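PDB 3LY1: putative histidinol-phosphate aminotransferase from Erwinia carotovora atroseptica, which binds pyridoxal 5'-phosphate and probably acts as a transaminase of the histidinol-phosphate aminotransferase type. Local coordinates for residues 76-81 / 102-107; 144-149 / 177-182. All blocks are in the same frame, centred on the assembly; numbering follows the deposited sequence.

Followed from the N terminus, the chain first forms interaction 1, in which helix 76-88 meets residues 102-107, which lead into helix 104-111, after an excursion through strand 94-98. That loop is closed before interaction 2 opens, so the two stand in series, neither nested nor crossed. Interaction 2 is the pairing of strands 143-148 and 174-179, joined through helix 160-168 as a beta-alpha-beta unit. In space the contacts abut: Ile81 and Tyr102 of interaction 1 pack on Tyr146 of interaction 2. Both reach the cofactor, interaction 1 at its phosphate and one ring face, interaction 2 at its pyridine nitrogen and phenolic oxygen, so helices and central sheet share one binding site.

Interaction 1: 76-81 / 102-107; sequences GSSEGI and YGDGEH. With PLP (pyridoxal-5'-phosphate), chain E; EDO (1,2-ethanediol), chain L; EDO (1,2-ethanediol), chain G.
Ile81 and Gly105 bring the backbones of 76-81 and 102-107 closest, their CA atoms 6.6 Å apart, and the contact is small and carried by side chains. Ile81 reaches across: its CD1 lies near the plane of the Tyr102 ring, at the edge, 3.8 Å from CE2. The same methyl approaches CB of Asp104, while the CG2 branch rests against the Gly105 backbone, 4.1 Å from its N. With CG anti to the backbone N (chi1 -170°), Tyr102 lays one ring face over the cofactor, PLP C3 lying over the middle of the ring, 3.7 Å from its plane, a flat aromatic being suited to cover a pyridine.

At the other end of the cofactor, residues 76-78 hold the phosphate. Ser77 gives O2P two bonds, from its N (2.7 Å) and from its OG; Ser78 N bonds O1P at 3.0 Å, and its OG comes unusually close to the same oxygen, the exact length being doubtful. Small hydroxyl residues suit this place because backbone and side chain can donate to the same oxygen. Gly76 has positive phi, and CA alone fits beside O1P. Lys243 of the second subunit also bonds Ser78 OG and packs on Asp104. On the sheet side, Ile81 touches Leu208 of strand 205-210 and, with Tyr102, Tyr146 of strand 143-148, so that the two segments lie against the central sheet.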
loop_
_atom_site.group_PDB
_atom_site.type_symbol
_atom_site.label_atom_id
_atom_site.label_comp_id
_atom_site.label_asym_id
_atom_site.label_seq_id
_atom_site.Cartn_x
_atom_site.Cartn_y
_atom_site.Cartn_z
ATOM N N GLY A 76 1.942 -6.006 -0.534
ATOM C CA GLY A 76 2.879 -6.811 -1.312
ATOM C C GLY A 76 4.295 -6.692 -0.788
ATOM O O GLY A 76 4.597 -5.788 -0.024
ATOM N N SER A 77 5.187 -7.578 -1.226
ATOM C CA SER A 77 6.564 -7.464 -0.836
ATOM C C SER A 77 7.268 -6.314 -1.584
ATOM O O SER A 77 8.386 -5.914 -1.192
ATOM C CB SER A 77 7.271 -8.826 -1.005
ATOM O OG SER A 77 7.341 -9.217 -2.368
ATOM N N SER A 78 6.638 -5.759 -2.635
ATOM C CA SER A 78 7.191 -4.573 -3.335
ATOM C C SER A 78 7.454 -3.453 -2.316
ATOM O O SER A 78 8.525 -2.828 -2.314
ATOM C CB SER A 78 6.245 -4.059 -4.445
ATOM O OG SER A 78 5.928 -5.045 -5.440
ATOM N N GLU A 79 6.493 -3.241 -1.432
ATOM C CA GLU A 79 6.594 -2.223 -0.382
ATOM C C GLU A 79 7.582 -2.585 0.718
ATOM O O GLU A 79 8.250 -1.704 1.253
ATOM C CB GLU A 79 5.225 -1.824 0.187
ATOM C CG GLU A 79 4.338 -1.029 -0.806
ATOM C CD GLU A 79 4.847 0.364 -1.187
ATOM O OE1 GLU A 79 5.896 0.860 -0.686
ATOM O OE2 GLU A 79 4.147 1.019 -2.015
ATOM N N GLY A 80 7.750 -3.871 0.961
ATOM C CA GLY A 80 8.813 -4.391 1.843
ATOM C C GLY A 80 10.218 -4.126 1.374
ATOM O O GLY A 80 11.069 -3.703 2.165
ATOM N N ILE A 81 10.451 -4.287 0.070
ATOM C CA ILE A 81 11.759 -4.021 -0.498
ATOM C C ILE A 81 12.070 -2.541 -0.355
ATOM O O ILE A 81 13.159 -2.178 0.097
ATOM C CB ILE A 81 11.857 -4.419 -1.990
ATOM C CG1 ILE A 81 11.573 -5.911 -2.166
ATOM C CG2 ILE A 81 13.246 -3.995 -2.542
ATOM C CD1 ILE A 81 11.184 -6.367 -3.627
ATOM N N TYR A 102 16.155 -9.413 -9.468
ATOM C CA TYR A 102 14.953 -8.572 -9.431
ATOM C C TYR A 102 15.350 -7.105 -9.196
ATOM O O TYR A 102 16.055 -6.801 -8.219
ATOM C CB TYR A 102 13.995 -9.073 -8.353
ATOM C CG TYR A 102 12.637 -8.420 -8.403
ATOM C CD1 TYR A 102 11.807 -8.560 -9.533
ATOM C CD2 TYR A 102 12.175 -7.660 -7.341
ATOM C CE1 TYR A 102 10.572 -7.956 -9.587
ATOM C CE2 TYR A 102 10.949 -7.042 -7.389
ATOM C CZ TYR A 102 10.137 -7.203 -8.502
ATOM O OH TYR A 102 8.889 -6.617 -8.524
ATOM N N GLY A 103 14.912 -6.223 -10.109
ATOM C CA GLY A 103 15.440 -4.851 -10.199
ATOM C C GLY A 103 14.996 -3.850 -9.144
ATOM O O GLY A 103 15.530 -2.738 -9.086
ATOM N N ASP A 104 14.023 -4.195 -8.331
ATOM C CA ASP A 104 13.510 -3.232 -7.331
ATOM C C ASP A 104 14.534 -2.811 -6.318
ATOM O O ASP A 104 14.478 -1.706 -5.855
ATOM C CB ASP A 104 12.297 -3.771 -6.583
ATOM C CG ASP A 104 11.006 -3.662 -7.390
ATOM O OD1 ASP A 104 11.059 -3.405 -8.612
ATOM O OD2 ASP A 104 9.926 -3.831 -6.780
ATOM N N GLY A 105 15.451 -3.693 -5.931
ATOM C CA GLY A 105 16.481 -3.305 -4.992
ATOM C C GLY A 105 17.345 -2.170 -5.552
ATOM O O GLY A 105 17.508 -1.138 -4.908
ATOM N N GLU A 106 17.880 -2.370 -6.752
ATOM C CA GLU A 106 18.667 -1.346 -7.436
ATOM C C GLU A 106 17.888 -0.004 -7.585
ATOM O O GLU A 106 18.450 1.100 -7.388
ATOM C CB GLU A 106 19.140 -1.885 -8.793
ATOM C CG GLU A 106 19.582 -0.854 -9.754
ATOM C CD GLU A 106 20.210 -1.441 -11.015
ATOM O OE1 GLU A 106 19.858 -2.559 -11.428
ATOM O OE2 GLU A 106 21.039 -0.752 -11.612
ATOM N N HIS A 107 16.632 -0.125 -7.982
ATOM C CA HIS A 107 15.731 1.005 -8.203
ATOM C C HIS A 107 15.638 1.898 -6.970
ATOM O O HIS A 107 15.842 3.129 -7.072
ATOM C CB HIS A 107 14.340 0.485 -8.613
ATOM C CG HIS A 107 13.280 1.540 -8.687
ATOM N ND1 HIS A 107 13.079 2.323 -9.801
ATOM C CD2 HIS A 107 12.315 1.901 -7.797
ATOM C CE1 HIS A 107 12.081 3.162 -9.572
ATOM N NE2 HIS A 107 11.598 2.926 -8.367
HETATM N N1 PLP E . 10.171 -10.165 -5.150
HETATM C C2 PLP E . 10.330 -10.868 -6.326
HETATM C C2A PLP E . 11.562 -11.721 -6.497
HETATM C C3 PLP E . 9.361 -10.732 -7.320
HETATM O O3 PLP E . 9.526 -11.410 -8.486
HETATM C C4 PLP E . 8.247 -9.891 -7.108
HETATM C C4A PLP E . 7.126 -9.834 -8.115
HETATM O O4A PLP E . 7.464 -9.641 -9.271
HETATM C C5 PLP E . 8.111 -9.178 -5.912
HETATM C C6 PLP E . 9.110 -9.328 -4.949
HETATM C C5A PLP E . 6.946 -8.251 -5.639
HETATM O O4P PLP E . 5.659 -8.895 -5.620
HETATM P P PLP E . 4.478 -8.353 -4.694
HETATM O O1P PLP E . 4.547 -6.871 -4.499
HETATM O O2P PLP E . 4.687 -9.135 -3.424
HETATM O O3P PLP E . 3.251 -8.810 -5.467
HETATM C C1 EDO L . 17.117 -0.159 -12.906
HETATM O O1 EDO L . 17.083 0.750 -11.799
HETATM C C2 EDO L . 15.927 -1.093 -12.740
HETATM O O2 EDO L . 16.186 -1.927 -11.612
HETATM C C1 EDO G . 19.163 -6.019 -11.085
HETATM O O1 EDO G . 19.079 -4.713 -10.492
HETATM C C2 EDO G . 18.643 -6.107 -12.535
HETATM O O2 EDO G . 19.234 -7.258 -13.222
#

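Interaction 2: 144-149 / 177-182. With PLP (pyridoxal-5'-phosphate), chain E.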
loop_
_atom_site.group_PDB
_atom_site.type_symbol
_atom_site.label_atom_id
_atom_site.label_comp_id
_atom_site.label_asym_id
_atom_site.label_seq_id
_atom_site.Cartn_x
_atom_site.Cartn_y
_atom_site.Cartn_z
ATOM N N ILE A 144 24.157 -3.055 1.959
ATOM C CA ILE A 144 22.925 -3.863 1.966
ATOM C C ILE A 144 23.108 -4.905 0.895
ATOM O O ILE A 144 23.493 -4.565 -0.220
ATOM C CB ILE A 144 21.668 -3.020 1.621
ATOM C CG1 ILE A 144 21.528 -1.846 2.602
ATOM C CG2 ILE A 144 20.379 -3.901 1.585
ATOM C CD1 ILE A 144 20.394 -0.871 2.271
ATOM N N VAL A 145 22.832 -6.171 1.214
ATOM C CA VAL A 145 22.999 -7.272 0.270
ATOM C C VAL A 145 21.582 -7.753 -0.015
ATOM O O VAL A 145 20.855 -8.027 0.922
ATOM C CB VAL A 145 23.830 -8.443 0.850
ATOM C CG1 VAL A 145 23.950 -9.586 -0.213
ATOM C CG2 VAL A 145 25.207 -7.972 1.343
ATOM N N TYR A 146 21.183 -7.820 -1.287
ATOM C CA TYR A 146 19.823 -8.250 -1.664
ATOM C C TYR A 146 19.920 -9.557 -2.452
ATOM O O TYR A 146 20.460 -9.562 -3.564
ATOM C CB TYR A 146 19.120 -7.134 -2.448
ATOM C CG TYR A 146 17.751 -7.460 -3.011
ATOM C CD1 TYR A 146 16.705 -7.846 -2.175
ATOM C CD2 TYR A 146 17.499 -7.374 -4.374
ATOM C CE1 TYR A 146 15.466 -8.147 -2.663
ATOM C CE2 TYR A 146 16.224 -7.644 -4.887
ATOM C CZ TYR A 146 15.221 -8.057 -4.020
ATOM O OH TYR A 146 13.966 -8.380 -4.478
ATOM N N LEU A 147 19.396 -10.627 -1.846
ATOM C CA LEU A 147 19.516 -11.996 -2.313
ATOM C C LEU A 147 18.116 -12.545 -2.552
ATOM O O LEU A 147 17.348 -12.729 -1.629
ATOM C CB LEU A 147 20.226 -12.865 -1.282
ATOM C CG LEU A 147 21.653 -12.497 -0.850
ATOM C CD1 LEU A 147 22.122 -13.477 0.253
ATOM C CD2 LEU A 147 22.635 -12.467 -2.040
ATOM N N VAL A 148 17.789 -12.732 -3.813
ATOM C CA VAL A 148 16.518 -13.324 -4.219
ATOM C C VAL A 148 16.726 -14.804 -4.421
ATOM O O VAL A 148 17.641 -15.226 -5.177
ATOM C CB VAL A 148 15.971 -12.615 -5.496
ATOM C CG1 VAL A 148 14.556 -13.177 -5.826
ATOM C CG2 VAL A 148 15.961 -11.078 -5.282
ATOM N N ASN A 149 15.869 -15.609 -3.777
ATOM C CA ASN A 149 16.097 -17.033 -3.650
ATOM C C ASN A 149 14.776 -17.739 -3.512
ATOM O O ASN A 149 14.206 -17.708 -2.438
ATOM C CB ASN A 149 16.931 -17.361 -2.391
ATOM C CG ASN A 149 17.608 -18.722 -2.467
ATOM O OD1 ASN A 149 17.922 -19.216 -3.579
ATOM N ND2 ASN A 149 17.802 -19.375 -1.288
ATOM N N ILE A 177 19.006 -8.644 2.935
ATOM C CA ILE A 177 17.600 -8.779 2.581
ATOM C C ILE A 177 17.476 -10.047 1.735
ATOM O O ILE A 177 18.060 -10.145 0.654
ATOM C CB ILE A 177 17.087 -7.582 1.759
ATOM C CG1 ILE A 177 17.244 -6.241 2.501
ATOM C CG2 ILE A 177 15.615 -7.800 1.330
ATOM C CD1 ILE A 177 17.092 -5.004 1.587
ATOM N N VAL A 178 16.685 -11.008 2.208
ATOM C CA VAL A 178 16.503 -12.268 1.533
ATOM C C VAL A 178 15.051 -12.364 1.090
ATOM O O VAL A 178 14.140 -12.322 1.921
ATOM C CB VAL A 178 16.866 -13.509 2.430
ATOM C CG1 VAL A 178 16.852 -14.793 1.617
ATOM C CG2 VAL A 178 18.238 -13.322 3.140
ATOM N N ASP A 179 14.854 -12.456 -0.228
ATOM C CA ASP A 179 13.543 -12.345 -0.868
ATOM C C ASP A 179 13.117 -13.728 -1.308
ATOM O O ASP A 179 13.623 -14.259 -2.295
ATOM C CB ASP A 179 13.624 -11.316 -2.032
ATOM C CG ASP A 179 12.285 -11.050 -2.715
ATOM O OD1 ASP A 179 11.318 -11.880 -2.547
ATOM O OD2 ASP A 179 12.213 -9.997 -3.461
ATOM N N GLU A 180 12.189 -14.321 -0.552
ATOM C CA GLU A 180 11.742 -15.670 -0.804
ATOM C C GLU A 180 10.342 -15.709 -1.389
ATOM O O GLU A 180 9.567 -16.610 -1.082
ATOM C CB GLU A 180 11.839 -16.470 0.482
ATOM C CG GLU A 180 13.311 -16.593 0.984
ATOM C CD GLU A 180 13.504 -17.489 2.229
ATOM O OE1 GLU A 180 12.527 -18.097 2.753
ATOM O OE2 GLU A 180 14.678 -17.583 2.671
ATOM N N ALA A 181 10.033 -14.738 -2.261
ATOM C CA ALA A 181 8.750 -14.663 -2.977
ATOM C C ALA A 181 8.324 -16.020 -3.508
ATOM O O ALA A 181 7.174 -16.408 -3.331
ATOM C CB ALA A 181 8.843 -13.636 -4.131
ATOM N N TYR A 182 9.242 -16.757 -4.147
ATOM C CA TYR A 182 8.869 -18.002 -4.845
ATOM C C TYR A 182 9.186 -19.300 -4.098
ATOM O O TYR A 182 9.183 -20.383 -4.702
ATOM C CB TYR A 182 9.510 -18.041 -6.245
ATOM C CG TYR A 182 9.169 -16.830 -7.102
ATOM C CD1 TYR A 182 7.975 -16.735 -7.794
ATOM C CD2 TYR A 182 10.053 -15.778 -7.203
ATOM C CE1 TYR A 182 7.668 -15.582 -8.540
ATOM C CE2 TYR A 182 9.762 -14.648 -7.965
ATOM C CZ TYR A 182 8.566 -14.556 -8.626
ATOM O OH TYR A 182 8.271 -13.408 -9.359
HETATM N N1 PLP E . 10.171 -10.165 -5.150
HETATM C C2 PLP E . 10.330 -10.868 -6.326
HETATM C C2A PLP E . 11.562 -11.721 -6.497
HETATM C C3 PLP E . 9.361 -10.732 -7.320
HETATM O O3 PLP E . 9.526 -11.410 -8.486
HETATM C C4 PLP E . 8.247 -9.891 -7.108
HETATM C C4A PLP E . 7.126 -9.834 -8.115
HETATM O O4A PLP E . 7.464 -9.641 -9.271
HETATM C C5 PLP E . 8.111 -9.178 -5.912
HETATM C C6 PLP E . 9.110 -9.328 -4.949
HETATM C C5A PLP E . 6.946 -8.251 -5.639
HETATM O O4P PLP E . 5.659 -8.895 -5.620
HETATM P P PLP E . 4.478 -8.353 -4.694
HETATM O O1P PLP E . 4.547 -6.871 -4.499
HETATM O O2P PLP E . 4.687 -9.135 -3.424
HETATM O O3P PLP E . 3.251 -8.810 -5.467
HETATM O O HOH W 1 16.734 -18.787 1.451
#
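Tyr146 and Asp179, two residues apart in register on parallel strands, meet through a hydrogen bond from OH to OD2 (2.6 Å), which uses the anti lone pair of the carboxylate. OD2 also accepts from PLP N1 at 2.7 Å, an arrangement that would favour a protonated pyridine nitrogen, as in related aminotransferases. OD1 is held by Ala181 N in an Asx turn, so the carboxylate is fixed at both oxygens; CG anti to the backbone N (chi1 -176°) swings the carboxylate toward the pyridine nitrogen. Tyr182 OH and PLP O3 share a hydrogen bond of 2.5 Å in which either oxygen could donate.

The tight part is the other end, where Ile144 CG2 presses on Ile177 CD1 at 3.5 Å and Ile177 CG2 lies at the edge of the Tyr146 ring: branched and aromatic residues fill this buried face. Four nearly straight backbone bonds, such as Leu147 N to Ile177 O (2.9 Å), run the length of the ladder. Beyond the strands contact is looser: a water bridges Asn149 ND2 and Glu180 OE2, whose side chains also bond Thr158 and Ser193. Strand 94-98 flanks 143-148, strand 205-210 flanks 174-179, and helix 76-88 packs on Ile144, Tyr146 and Ile177.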